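Local atomic coordinates of ureidoglycolate hydrolase (Arabidopsis thaliana, PDB entry 4PXE), a protein that hydrolyses (S)-ureidoglycolate to glyoxylate, ammonium and carbon dioxide at a pair of manganese ions, a step of purine breakdown in plants. Residues 25-30 / 48-53; 37-42 / 95-100; 70-75 / 132-137; 19-24 / 99-104. All blocks are in the same frame, centred on the assembly; numbering follows the deposited sequence. Where two conformers were deposited one is given.

Contact 1. Residues 25-30 / 48-53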
loop_
_atom_site.group_PDB
_atom_site.type_symbol
_atom_site.label_atom_id
_atom_site.label_comp_id
_atom_site.label_asym_id
_atom_site.label_seq_id
_atom_site.Cartn_x
_atom_site.Cartn_y
_atom_site.Cartn_z
ATOM N N ASP A 25 0.863 16.764 25.443
ATOM C CA ASP A 25 2.100 16.781 24.667
ATOM C C ASP A 25 2.976 15.572 24.984
ATOM O O ASP A 25 3.518 14.948 24.072
ATOM C CB ASP A 25 2.871 18.079 24.927
ATOM C CG ASP A 25 2.141 19.301 24.416
ATOM O OD1 ASP A 25 1.283 19.149 23.524
ATOM O OD2 ASP A 25 2.435 20.407 24.912
ATOM N N GLU A 26 3.121 15.241 26.263
ATOM C CA GLU A 26 3.898 14.063 26.637
ATOM C C GLU A 26 3.328 12.785 26.031
ATOM O O GLU A 26 4.072 11.971 25.470
ATOM C CB GLU A 26 4.024 13.948 28.159
ATOM C CG GLU A 26 4.934 15.023 28.744
ATOM C CD GLU A 26 5.130 14.910 30.241
ATOM O OE1 GLU A 26 4.445 14.092 30.891
ATOM O OE2 GLU A 26 5.979 15.660 30.777
ATOM N N LEU A 27 2.013 12.614 26.113
ATOM C CA LEU A 27 1.405 11.416 25.539
ATOM C C LEU A 27 1.629 11.321 24.023
ATOM O O LEU A 27 1.808 10.231 23.474
ATOM C CB LEU A 27 -0.085 11.336 25.875
ATOM C CG LEU A 27 -0.669 9.927 25.749
ATOM C CD1 LEU A 27 -0.172 9.032 26.880
ATOM C CD2 LEU A 27 -2.180 9.959 25.727
ATOM N N SER A 28 1.641 12.465 23.345
ATOM C CA SER A 28 1.816 12.485 21.898
ATOM C C SER A 28 3.195 11.999 21.456
ATOM O O SER A 28 3.391 11.680 20.278
ATOM C CB SER A 28 1.546 13.887 21.336
ATOM O OG SER A 28 2.645 14.762 21.546
ATOM N N SER A 29 4.145 11.941 22.393
ATOM C CA SER A 29 5.482 11.443 22.060
ATOM C C SER A 29 5.496 9.934 21.814
ATOM O O SER A 29 6.424 9.425 21.192
ATOM C CB SER A 29 6.483 11.803 23.160
ATOM O OG SER A 29 6.292 11.008 24.313
ATOM N N PHE A 30 4.476 9.228 22.304
ATOM C CA PHE A 30 4.362 7.786 22.077
ATOM C C PHE A 30 3.698 7.552 20.726
ATOM O O PHE A 30 2.498 7.309 20.634
ATOM C CB PHE A 30 3.582 7.107 23.202
ATOM C CG PHE A 30 4.142 7.375 24.573
ATOM C CD1 PHE A 30 5.450 7.034 24.881
ATOM C CD2 PHE A 30 3.363 7.972 25.547
ATOM C CE1 PHE A 30 5.967 7.280 26.145
ATOM C CE2 PHE A 30 3.871 8.217 26.806
ATOM C CZ PHE A 30 5.179 7.876 27.103
ATOM N N VAL A 48 1.470 0.369 24.350
ATOM C CA VAL A 48 1.847 -0.101 25.677
ATOM C C VAL A 48 2.452 1.033 26.525
ATOM O O VAL A 48 2.112 1.185 27.701
ATOM C CB VAL A 48 2.800 -1.328 25.596
ATOM C CG1 VAL A 48 3.341 -1.686 26.989
ATOM C CG2 VAL A 48 2.080 -2.520 24.982
ATOM N N SER A 49 3.322 1.840 25.923
ATOM C CA SER A 49 3.902 2.994 26.614
ATOM C C SER A 49 2.836 3.998 27.060
ATOM O O SER A 49 2.882 4.523 28.177
ATOM C CB SER A 49 4.931 3.692 25.725
ATOM O OG SER A 49 6.048 2.854 25.503
ATOM N N ALA A 50 1.867 4.251 26.190
ATOM C CA ALA A 50 0.782 5.174 26.509
ATOM C C ALA A 50 -0.138 4.624 27.603
ATOM O O ALA A 50 -0.567 5.376 28.486
ATOM C CB ALA A 50 -0.012 5.508 25.258
ATOM N N ARG A 51 -0.440 3.322 27.558
ATOM C CA ARG A 51 -1.220 2.685 28.631
ATOM C C ARG A 51 -0.537 2.867 29.983
ATOM O O ARG A 51 -1.188 3.173 30.980
ATOM C CB ARG A 51 -1.383 1.180 28.373
ATOM C CG ARG A 51 -2.228 0.805 27.163
ATOM C CD ARG A 51 -2.156 -0.707 26.895
ATOM N NE ARG A 51 -2.896 -1.007 25.676
ATOM C CZ ARG A 51 -4.168 -1.376 25.637
ATOM N NH1 ARG A 51 -4.850 -1.565 26.756
ATOM N NH2 ARG A 51 -4.757 -1.562 24.468
ATOM N N ARG A 52 0.776 2.660 30.003
ATOM C CA ARG A 52 1.539 2.772 31.239
ATOM C C ARG A 52 1.512 4.202 31.773
ATOM O O ARG A 52 1.374 4.416 32.976
ATOM C CB ARG A 52 2.972 2.278 31.027
ATOM C CG ARG A 52 3.047 0.784 30.705
ATOM C CD ARG A 52 4.441 0.358 30.280
ATOM N NE ARG A 52 5.458 0.691 31.271
ATOM C CZ ARG A 52 5.823 -0.111 32.269
ATOM N NH1 ARG A 52 5.247 -1.297 32.411
ATOM N NH2 ARG A 52 6.760 0.274 33.125
ATOM N N TYR A 53 1.620 5.173 30.868
ATOM C CA TYR A 53 1.584 6.582 31.238
ATOM C C TYR A 53 0.247 6.911 31.898
ATOM O O TYR A 53 0.205 7.538 32.954
ATOM C CB TYR A 53 1.809 7.444 29.988
ATOM C CG TYR A 53 1.866 8.935 30.235
ATOM C CD1 TYR A 53 0.702 9.690 30.278
ATOM C CD2 TYR A 53 3.078 9.590 30.398
ATOM C CE1 TYR A 53 0.745 11.064 30.489
ATOM C CE2 TYR A 53 3.131 10.963 30.610
ATOM C CZ TYR A 53 1.956 11.689 30.653
ATOM O OH TYR A 53 1.997 13.049 30.861
#
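Tyr53 swings its ring from helix 45-60 toward helix 17-28 because CG lies anti to the backbone N (chi1 -177°), and there Glu26, CG anti to the carbonyl carbon (chi1 -70°) and extended beyond it, brings a carboxylate to the hydroxyl. Tyr53 OH donates to Glu26 OE1 at 2.7 Å, on the anti side and out of the carboxylate plane. OE1 sits at the edge of the ring, with the flat groups 86° apart. Leu27 CD1 touches Tyr53 CD1 at 3.6 Å and Ala50 CB at 3.9 Å; a branched side chain fills the angle between ring and helix, and a methyl lets the backbones come close. Phe30 receives Ser49 CB over one face in a CH-pi contact, 3.9 Å from the ring centroid, while Ser29 OG lies over the opposite face. Phe30 CE2 reaches Tyr53 CB at 3.9 Å. Replacing Tyr53 by alanine would probably leave Glu26 OE1 without this donor and open a gap beside Leu27 and Phe30. Such packing of a helix and its following turn on a second helix, apolar inside and polar at the rim, is typical of the helical layer flanking the sheet in the metal-binding domain of the M20 family.

Contact 2. Residues 37-42 / 95-100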
loop_
_atom_site.group_PDB
_atom_site.type_symbol
_atom_site.label_atom_id
_atom_site.label_comp_id
_atom_site.label_asym_id
_atom_site.label_seq_id
_atom_site.Cartn_x
_atom_site.Cartn_y
_atom_site.Cartn_z
ATOM N N SER A 37 2.496 14.833 13.857
ATOM C CA SER A 37 1.526 13.755 13.673
ATOM C C SER A 37 1.639 12.714 14.773
ATOM O O SER A 37 2.674 12.578 15.415
ATOM C CB SER A 37 1.695 13.074 12.312
ATOM O OG SER A 37 1.271 13.918 11.258
ATOM N N VAL A 38 0.552 11.985 14.983
ATOM C CA VAL A 38 0.545 10.867 15.903
ATOM C C VAL A 38 0.054 9.635 15.167
ATOM O O VAL A 38 -0.907 9.712 14.408
ATOM C CB VAL A 38 -0.379 11.130 17.110
ATOM C CG1 VAL A 38 -0.330 9.961 18.088
ATOM C CG2 VAL A 38 0.022 12.421 17.807
ATOM N N THR A 39 0.738 8.507 15.367
ATOM C CA THR A 39 0.214 7.195 14.990
ATOM C C THR A 39 0.391 6.308 16.205
ATOM O O THR A 39 1.500 6.178 16.712
ATOM C CB THR A 39 1.003 6.560 13.838
ATOM O OG1 THR A 39 0.886 7.385 12.681
ATOM C CG2 THR A 39 0.455 5.177 13.516
ATOM N N ARG A 40 -0.691 5.722 16.702
ATOM C CA ARG A 40 -0.560 4.837 17.858
ATOM C C ARG A 40 -1.605 3.745 17.799
ATOM O O ARG A 40 -2.780 3.967 18.084
ATOM C CB ARG A 40 -0.639 5.615 19.175
ATOM C CG ARG A 40 -0.431 4.722 20.388
ATOM C CD ARG A 40 -0.143 5.537 21.639
ATOM N NE ARG A 40 -1.220 6.471 21.951
ATOM C CZ ARG A 40 -1.072 7.794 22.027
ATOM N NH1 ARG A 40 0.108 8.366 21.805
ATOM N NH2 ARG A 40 -2.116 8.550 22.329
ATOM N N VAL A 41 -1.157 2.555 17.417
ATOM C CA VAL A 41 -2.054 1.463 17.102
ATOM C C VAL A 41 -2.140 0.439 18.226
ATOM O O VAL A 41 -1.138 0.129 18.886
ATOM C CB VAL A 41 -1.596 0.792 15.783
ATOM C CG1 VAL A 41 -2.506 -0.362 15.419
ATOM C CG2 VAL A 41 -1.567 1.828 14.669
ATOM N N LEU A 42 -3.363 -0.045 18.445
ATOM C CA LEU A 42 -3.680 -1.092 19.410
ATOM C C LEU A 42 -2.610 -2.176 19.530
ATOM O O LEU A 42 -2.239 -2.792 18.534
ATOM C CB LEU A 42 -5.021 -1.733 19.029
ATOM C CG LEU A 42 -5.486 -2.974 19.789
ATOM C CD1 LEU A 42 -5.613 -2.664 21.274
ATOM C CD2 LEU A 42 -6.803 -3.448 19.233
ATOM N N ALA A 95 -4.674 6.174 18.140
ATOM C CA ALA A 95 -4.628 7.231 17.133
ATOM C C ALA A 95 -4.412 6.589 15.772
ATOM O O ALA A 95 -3.481 5.794 15.593
ATOM C CB ALA A 95 -3.490 8.181 17.426
ATOM N N ILE A 96 -5.255 6.929 14.807
ATOM C CA ILE A 96 -5.063 6.418 13.443
ATOM C C ILE A 96 -3.797 7.010 12.809
ATOM O O ILE A 96 -3.260 7.998 13.299
ATOM C CB ILE A 96 -6.310 6.635 12.544
ATOM C CG1 ILE A 96 -6.459 8.098 12.119
ATOM C CG2 ILE A 96 -7.561 6.135 13.230
ATOM C CD1 ILE A 96 -7.623 8.316 11.172
ATOM N N PRO A 97 -3.293 6.389 11.736
ATOM C CA PRO A 97 -2.063 6.934 11.148
ATOM C C PRO A 97 -2.128 8.424 10.788
ATOM O O PRO A 97 -3.073 8.878 10.133
ATOM C CB PRO A 97 -1.880 6.076 9.889
ATOM C CG PRO A 97 -2.478 4.742 10.288
ATOM C CD PRO A 97 -3.673 5.095 11.132
ATOM N N TYR A 98 -1.116 9.163 11.236
ATOM C CA TYR A 98 -0.950 10.582 10.901
ATOM C C TYR A 98 -2.143 11.411 11.320
ATOM O O TYR A 98 -2.713 12.180 10.533
ATOM C CB TYR A 98 -0.636 10.767 9.408
ATOM C CG TYR A 98 0.714 10.208 9.036
ATOM C CD1 TYR A 98 1.858 10.978 9.175
ATOM C CD2 TYR A 98 0.846 8.903 8.580
ATOM C CE1 TYR A 98 3.103 10.478 8.852
ATOM C CE2 TYR A 98 2.095 8.389 8.246
ATOM C CZ TYR A 98 3.215 9.183 8.396
ATOM O OH TYR A 98 4.464 8.692 8.066
ATOM N N SER A 99 -2.504 11.259 12.584
ATOM C CA SER A 99 -3.625 12.001 13.144
ATOM C C SER A 99 -3.144 12.991 14.211
ATOM O O SER A 99 -1.949 13.296 14.292
ATOM C CB SER A 99 -4.683 11.045 13.680
ATOM O OG SER A 99 -4.163 10.192 14.688
ATOM N N GLY A 100 -4.075 13.504 15.014
ATOM C CA GLY A 100 -3.776 14.554 15.979
ATOM C C GLY A 100 -3.566 14.038 17.393
ATOM O O GLY A 100 -3.552 12.825 17.620
#
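Val38 O is met twice by Ser99: the backbone N donates an almost straight bond of 2.9 Å in the carbonyl plane, and Ser99 OG makes a weak, secondary approach to Val38 O at 3.3 Å. The single hydroxyl proton goes mainly to Ile96 O, 2.7 Å from Ser99 OG within the same segment, bracing the corner at Pro97 and Tyr98; a serine suits a place where a short polar arm must reach back to the backbone. Val38 N returns a bond to Ser99 O (2.9 Å), completing an antiparallel hydrogen-bonded pair. Arg40 and Ala95 form a second such pair, with Ala95 N 2.9 Å from Arg40 O. Between the pairs the register slips: Tyr98 and Ser99 both face Val38, and Tyr98 has a positive phi of 58°. Thr39 steadies this irregularity. Its OG1, set anti to the carbonyl carbon (chi1 -62°), accepts from Tyr98 N at 3.0 Å and 163°, while CG2 lies near Pro97 CA. A valine at Thr39 would probably leave the N-H of Tyr98 without this acceptor and the bulge less firmly fixed. On the side shared by the paired residues, Val38 CG1 meets Ala95 CB at 3.7 Å; the guanidinium of Arg40 bonds to Ile93 O and Phe30 O. Beyond the corner, the Tyr98 ring packs edge-to-face with His289 of the second subunit, and Ile96 abuts Glu138 and His402. The arrangement is a G1 beta bulge in a short antiparallel pair, here beside the dimanganese site and the dimer contact.

Contact 3. Residues 70-75 / 132-137. With GLV (glyoxylic acid), chain E.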
loop_
_atom_site.group_PDB
_atom_site.type_symbol
_atom_site.label_atom_id
_atom_site.label_comp_id
_atom_site.label_asym_id
_atom_site.label_seq_id
_atom_site.Cartn_x
_atom_site.Cartn_y
_atom_site.Cartn_z
ATOM N N VAL A 70 -9.075 -7.906 27.708
ATOM C CA VAL A 70 -8.610 -7.318 26.449
ATOM C C VAL A 70 -7.898 -5.985 26.643
ATOM O O VAL A 70 -7.474 -5.352 25.675
ATOM C CB VAL A 70 -9.756 -7.131 25.422
ATOM C CG1 VAL A 70 -10.387 -8.478 25.065
ATOM C CG2 VAL A 70 -10.802 -6.158 25.930
ATOM N N GLY A 71 -7.782 -5.549 27.890
ATOM C CA GLY A 71 -7.003 -4.358 28.166
ATOM C C GLY A 71 -7.792 -3.072 28.304
ATOM O O GLY A 71 -7.200 -1.993 28.258
ATOM N N ASN A 72 -9.109 -3.163 28.467
ATOM C CA ASN A 72 -9.838 -2.002 28.971
ATOM C C ASN A 72 -9.318 -1.732 30.371
ATOM O O ASN A 72 -9.140 -2.661 31.169
ATOM C CB ASN A 72 -11.353 -2.226 29.010
ATOM C CG ASN A 72 -11.966 -2.451 27.637
ATOM O OD1 ASN A 72 -11.747 -1.687 26.692
ATOM N ND2 ASN A 72 -12.769 -3.495 27.530
ATOM N N ILE A 73 -9.064 -0.463 30.670
ATOM C CA ILE A 73 -8.455 -0.068 31.935
ATOM C C ILE A 73 -9.447 0.764 32.735
ATOM O O ILE A 73 -10.096 1.651 32.186
ATOM C CB ILE A 73 -7.146 0.705 31.677
ATOM C CG1 ILE A 73 -6.124 -0.232 31.019
ATOM C CG2 ILE A 73 -6.576 1.271 32.962
ATOM C CD1 ILE A 73 -4.907 0.449 30.423
ATOM N N PHE A 74 -9.578 0.465 34.029
ATOM C CA PHE A 74 -10.583 1.087 34.870
ATOM C C PHE A 74 -9.900 1.716 36.077
ATOM O O PHE A 74 -9.018 1.102 36.672
ATOM C CB PHE A 74 -11.597 0.038 35.355
ATOM C CG PHE A 74 -12.330 -0.669 34.241
ATOM C CD1 PHE A 74 -11.754 -1.751 33.590
ATOM C CD2 PHE A 74 -13.598 -0.259 33.856
ATOM C CE1 PHE A 74 -12.425 -2.408 32.564
ATOM C CE2 PHE A 74 -14.280 -0.913 32.829
ATOM C CZ PHE A 74 -13.689 -1.987 32.185
ATOM N N GLY A 75 -10.297 2.937 36.424
ATOM C CA GLY A 75 -9.757 3.626 37.588
ATOM C C GLY A 75 -10.879 4.168 38.445
ATOM O O GLY A 75 -11.561 5.121 38.059
ATOM N N ILE A 132 -12.749 5.021 32.524
ATOM C CA ILE A 132 -12.469 3.913 31.625
ATOM C C ILE A 132 -11.552 4.371 30.502
ATOM O O ILE A 132 -11.868 5.318 29.773
ATOM C CB ILE A 132 -13.755 3.339 30.993
ATOM C CG1 ILE A 132 -14.763 2.923 32.070
ATOM C CG2 ILE A 132 -13.415 2.156 30.103
ATOM C CD1 ILE A 132 -16.103 2.504 31.512
ATOM N N LEU A 133 -10.409 3.715 30.377
ATOM C CA LEU A 133 -9.599 3.830 29.173
ATOM C C LEU A 133 -9.965 2.644 28.307
ATOM O O LEU A 133 -9.576 1.514 28.599
ATOM C CB LEU A 133 -8.107 3.831 29.509
ATOM C CG LEU A 133 -7.144 3.641 28.331
ATOM C CD1 LEU A 133 -7.438 4.626 27.194
ATOM C CD2 LEU A 133 -5.699 3.781 28.798
ATOM N N PHE A 134 -10.749 2.882 27.261
ATOM C CA PHE A 134 -11.135 1.792 26.370
ATOM C C PHE A 134 -9.899 1.267 25.648
ATOM O O PHE A 134 -8.996 2.033 25.309
ATOM C CB PHE A 134 -12.216 2.268 25.406
ATOM C CG PHE A 134 -13.495 2.641 26.102
ATOM C CD1 PHE A 134 -14.444 1.674 26.393
ATOM C CD2 PHE A 134 -13.734 3.946 26.504
ATOM C CE1 PHE A 134 -15.615 2.003 27.058
ATOM C CE2 PHE A 134 -14.912 4.284 27.167
ATOM C CZ PHE A 134 -15.851 3.315 27.441
ATOM N N THR A 135 -9.830 -0.046 25.453
ATOM C CA THR A 135 -8.596 -0.646 24.978
ATOM C C THR A 135 -8.201 -0.167 23.576
ATOM O O THR A 135 -7.022 -0.072 23.251
ATOM C CB THR A 135 -8.647 -2.196 25.055
ATOM O OG1 THR A 135 -7.312 -2.712 25.034
ATOM C CG2 THR A 135 -9.479 -2.799 23.921
ATOM N N SER A 136 -9.207 0.146 22.763
ATOM C CA SER A 136 -9.011 0.692 21.426
ATOM C C SER A 136 -10.369 1.113 20.916
ATOM O O SER A 136 -11.357 0.407 21.139
ATOM C CB SER A 136 -8.418 -0.367 20.491
ATOM O OG SER A 136 -8.625 -0.014 19.134
ATOM N N GLU A 137 -10.429 2.252 20.228
ATOM C CA GLU A 137 -11.673 2.698 19.616
ATOM C C GLU A 137 -11.540 2.779 18.097
ATOM O O GLU A 137 -12.534 2.692 17.372
ATOM C CB GLU A 137 -12.090 4.055 20.203
ATOM C CG GLU A 137 -13.431 4.576 19.712
ATOM C CD GLU A 137 -13.330 5.473 18.500
ATOM O OE1 GLU A 137 -12.206 5.864 18.098
ATOM O OE2 GLU A 137 -14.402 5.783 17.931
HETATM C C1 GLV E . -13.732 7.294 14.931
HETATM O O1 GLV E . -14.312 7.557 16.161
HETATM C C2 GLV E . -14.531 7.764 13.767
HETATM O O2 GLV E . -15.638 8.356 13.979
HETATM O O3 GLV E . -14.100 7.573 12.592
#
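The Phe74 ring lies alongside Ile132, whose CG1 comes obliquely to CD2 of the ring at 3.8 Å; the same isoleucine puts CG2 over the centre of one face of the Phe134 ring. Phe74 and Ile132 belong to the antiparallel pairing of strands 73-77 and 129-133 in the M20 catalytic domain. Ile73 and Leu133 point to the opposite side, where Ile73 CD1 touches Leu133 CD2 at 3.8 Å and both pack on helix 45-60. Their backbones are bonded in both directions, Leu133 N lying 2.8 Å from Ile73 O. Beside this pair, side chains bond to backbone across the segments. Asn72 OD1 accepts from Thr135 N at 2.8 Å, and Thr135, with OG1 anti to the backbone N (chi1 -160°), donates to Val70 O at 2.7 Å. Asp68 anchors Asn72 ND2, which fixes which way round the amide sits, and Arg51 bonds to Thr135 OG1. Gly71 suits its place because a CB would collide with Thr135 OG1 and, at these backbone angles, be pressed against the carbonyl O of Val70. The loop runs on into the glyoxylate pocket, where Tyr377 of the same chain and Asn294 of the second subunit also bind the ligand and Glu137 OE2 lies 2.5 Å from its O1.

Contact 4. Residues 19-24 / 99-104. With MN (manganese (II) ion), chain C; MN (manganese (II) ion), chain D.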
loop_
_atom_site.group_PDB
_atom_site.type_symbol
_atom_site.label_atom_id
_atom_site.label_comp_id
_atom_site.label_asym_id
_atom_site.label_seq_id
_atom_site.Cartn_x
_atom_site.Cartn_y
_atom_site.Cartn_z
ATOM N N GLY A 19 -0.906 22.267 32.872
ATOM C CA GLY A 19 -0.484 20.927 33.252
ATOM C C GLY A 19 -1.143 19.865 32.388
ATOM O O GLY A 19 -0.493 18.907 31.931
ATOM N N LEU A 20 -2.436 20.036 32.144
ATOM C CA LEU A 20 -3.150 19.137 31.244
ATOM C C LEU A 20 -2.570 19.198 29.821
ATOM O O LEU A 20 -2.382 18.169 29.169
ATOM C CB LEU A 20 -4.648 19.460 31.248
ATOM C CG LEU A 20 -5.555 18.615 30.346
ATOM C CD1 LEU A 20 -5.388 17.125 30.655
ATOM C CD2 LEU A 20 -7.002 19.048 30.538
ATOM N N GLN A 21 -2.261 20.401 29.345
ATOM C CA GLN A 21 -1.614 20.538 28.047
ATOM C C GLN A 21 -0.288 19.792 27.991
ATOM O O GLN A 21 0.023 19.137 26.996
ATOM C CB GLN A 21 -1.386 22.008 27.674
ATOM C CG GLN A 21 -0.713 22.155 26.326
ATOM C CD GLN A 21 -1.603 21.666 25.226
ATOM O OE1 GLN A 21 -2.810 21.909 25.254
ATOM N NE2 GLN A 21 -1.032 20.961 24.260
ATOM N N ASN A 22 0.499 19.906 29.057
ATOM C CA ASN A 22 1.777 19.214 29.117
ATOM C C ASN A 22 1.591 17.700 29.019
ATOM O O ASN A 22 2.385 17.020 28.371
ATOM C CB ASN A 22 2.548 19.595 30.384
ATOM C CG ASN A 22 2.999 21.046 30.380
ATOM O OD1 ASN A 22 2.997 21.709 29.340
ATOM N ND2 ASN A 22 3.397 21.543 31.545
ATOM N N GLN A 23 0.535 17.179 29.647
ATOM C CA GLN A 23 0.242 15.745 29.560
ATOM C C GLN A 23 -0.164 15.327 28.145
ATOM O O GLN A 23 0.244 14.269 27.661
ATOM C CB GLN A 23 -0.823 15.353 30.576
ATOM C CG GLN A 23 -0.323 15.488 32.010
ATOM C CD GLN A 23 -1.395 15.227 33.049
ATOM O OE1 GLN A 23 -2.593 15.334 32.773
ATOM N NE2 GLN A 23 -0.970 14.889 34.254
ATOM N N ILE A 24 -0.946 16.173 27.477
ATOM C CA ILE A 24 -1.322 15.938 26.086
ATOM C C ILE A 24 -0.065 15.843 25.227
ATOM O O ILE A 24 0.079 14.938 24.411
ATOM C CB ILE A 24 -2.260 17.061 25.560
ATOM C CG1 ILE A 24 -3.643 16.956 26.213
ATOM C CG2 ILE A 24 -2.383 17.018 24.040
ATOM C CD1 ILE A 24 -4.601 16.046 25.473
ATOM N N SER A 99 -2.504 11.259 12.584
ATOM C CA SER A 99 -3.625 12.001 13.144
ATOM C C SER A 99 -3.144 12.991 14.211
ATOM O O SER A 99 -1.949 13.296 14.292
ATOM C CB SER A 99 -4.683 11.045 13.680
ATOM O OG SER A 99 -4.163 10.192 14.688
ATOM N N GLY A 100 -4.075 13.504 15.014
ATOM C CA GLY A 100 -3.776 14.554 15.979
ATOM C C GLY A 100 -3.566 14.038 17.393
ATOM O O GLY A 100 -3.552 12.825 17.620
ATOM N N LYS A 101 -3.436 14.971 18.339
ATOM C CA LYS A 101 -3.083 14.678 19.727
ATOM C C LYS A 101 -4.272 14.753 20.695
ATOM O O LYS A 101 -4.118 14.485 21.885
ATOM C CB LYS A 101 -2.030 15.681 20.239
ATOM C CG LYS A 101 -0.824 15.913 19.338
ATOM C CD LYS A 101 0.211 16.838 20.006
ATOM C CE LYS A 101 -0.319 18.227 20.329
ATOM N NZ LYS A 101 0.809 19.148 20.741
ATOM N N TYR A 102 -5.445 15.129 20.191
ATOM C CA TYR A 102 -6.587 15.477 21.054
ATOM C C TYR A 102 -7.749 14.484 20.988
ATOM O O TYR A 102 -8.452 14.274 21.984
ATOM C CB TYR A 102 -7.078 16.907 20.741
ATOM C CG TYR A 102 -6.023 17.964 20.980
ATOM C CD1 TYR A 102 -5.921 18.604 22.214
ATOM C CD2 TYR A 102 -5.123 18.311 19.975
ATOM C CE1 TYR A 102 -4.942 19.556 22.443
ATOM C CE2 TYR A 102 -4.147 19.262 20.194
ATOM C CZ TYR A 102 -4.066 19.881 21.432
ATOM O OH TYR A 102 -3.087 20.832 21.661
ATOM N N ASP A 103 -7.932 13.871 19.823
ATOM C CA ASP A 103 -8.979 12.870 19.636
ATOM C C ASP A 103 -8.817 11.747 20.660
ATOM O O ASP A 103 -7.752 11.146 20.764
ATOM C CB ASP A 103 -8.874 12.339 18.206
ATOM C CG ASP A 103 -9.879 11.279 17.902
ATOM O OD1 ASP A 103 -10.899 11.177 18.594
ATOM O OD2 ASP A 103 -9.653 10.536 16.935
ATOM N N GLY A 104 -9.862 11.502 21.448
ATOM C CA GLY A 104 -9.816 10.487 22.499
ATOM C C GLY A 104 -9.054 10.898 23.753
ATOM O O GLY A 104 -9.555 10.790 24.887
HETATM MN MN MN C . -12.380 9.717 19.285
HETATM MN MN MN D . -10.994 9.191 15.805
HETATM O O HOH W 1 -3.840 22.825 23.260
HETATM O O HOH W 2 -1.912 13.353 23.233
HETATM O O HOH W 3 -14.136 8.643 20.140
HETATM O O HOH W 4 -11.984 8.408 17.535
HETATM O O HOH W 5 -14.155 10.293 17.655
HETATM O O HOH W 6 -12.477 10.208 15.469
#
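Tyr102 and Gln21 cross at about a right angle, the amide turned 49° from the plane of the ring and reaching its hydroxyl end. Gln21, with CG anti to the backbone N but the chain bent at chi2 (66°), thereby offers NE2 to Tyr102 OH in a weak bond of 3.3 Å. The phenol in turn donates to a water at 2.7 Å from OH, which lies beside Gln21 OE1, so the hydroxyl both accepts and donates. Ile24 also stands crosswise to Tyr102 but comes over a ring face, Ile24 CG2 being 3.9 Å from Tyr102 CE1; a branched aliphatic group suits this flat surface. A second water joins the backbones, donating to Ile24 O and Lys101 O, each at 2.8 Å. Next along the loop, Asp103 OD1 binds one manganese together with His92 and His208, and OD2 the other together with Glu138 and His402, each oxygen 2.2 Å from its ion; a water bridges the same two ions. The chemistry implies a loop held on helix 17-28 by apolar contact, one weak hydrogen bond, bridging water and, just beyond the segment, the Lys101-Asp25 salt bridge, while Asp103 spans the two manganese ions with one oxygen each.

From the N terminus, helix 17-28 comes first and serves two contacts. Its early turns begin contact 4, whose partner is the loop at 99-104; its end closes a much shorter loop on helix 45-60 in contact 1, nested within that of contact 4. Strand 38-40, inside the loop of contact 1, pairs with 95-100, so contact 2 crosses contact 1 and finishes on the same stretch as contact 4, sharing Ser99 and Gly100. Contact 3 opens after contact 1 has closed and crosses contacts 2 and 4. Arg51 of helix 45-60 packs against Leu42 and Ile73, joining the N-terminal helices to the sheet, while Ala50 CB rests on Arg40 CD and Val38 CG2 on Lys101 CG.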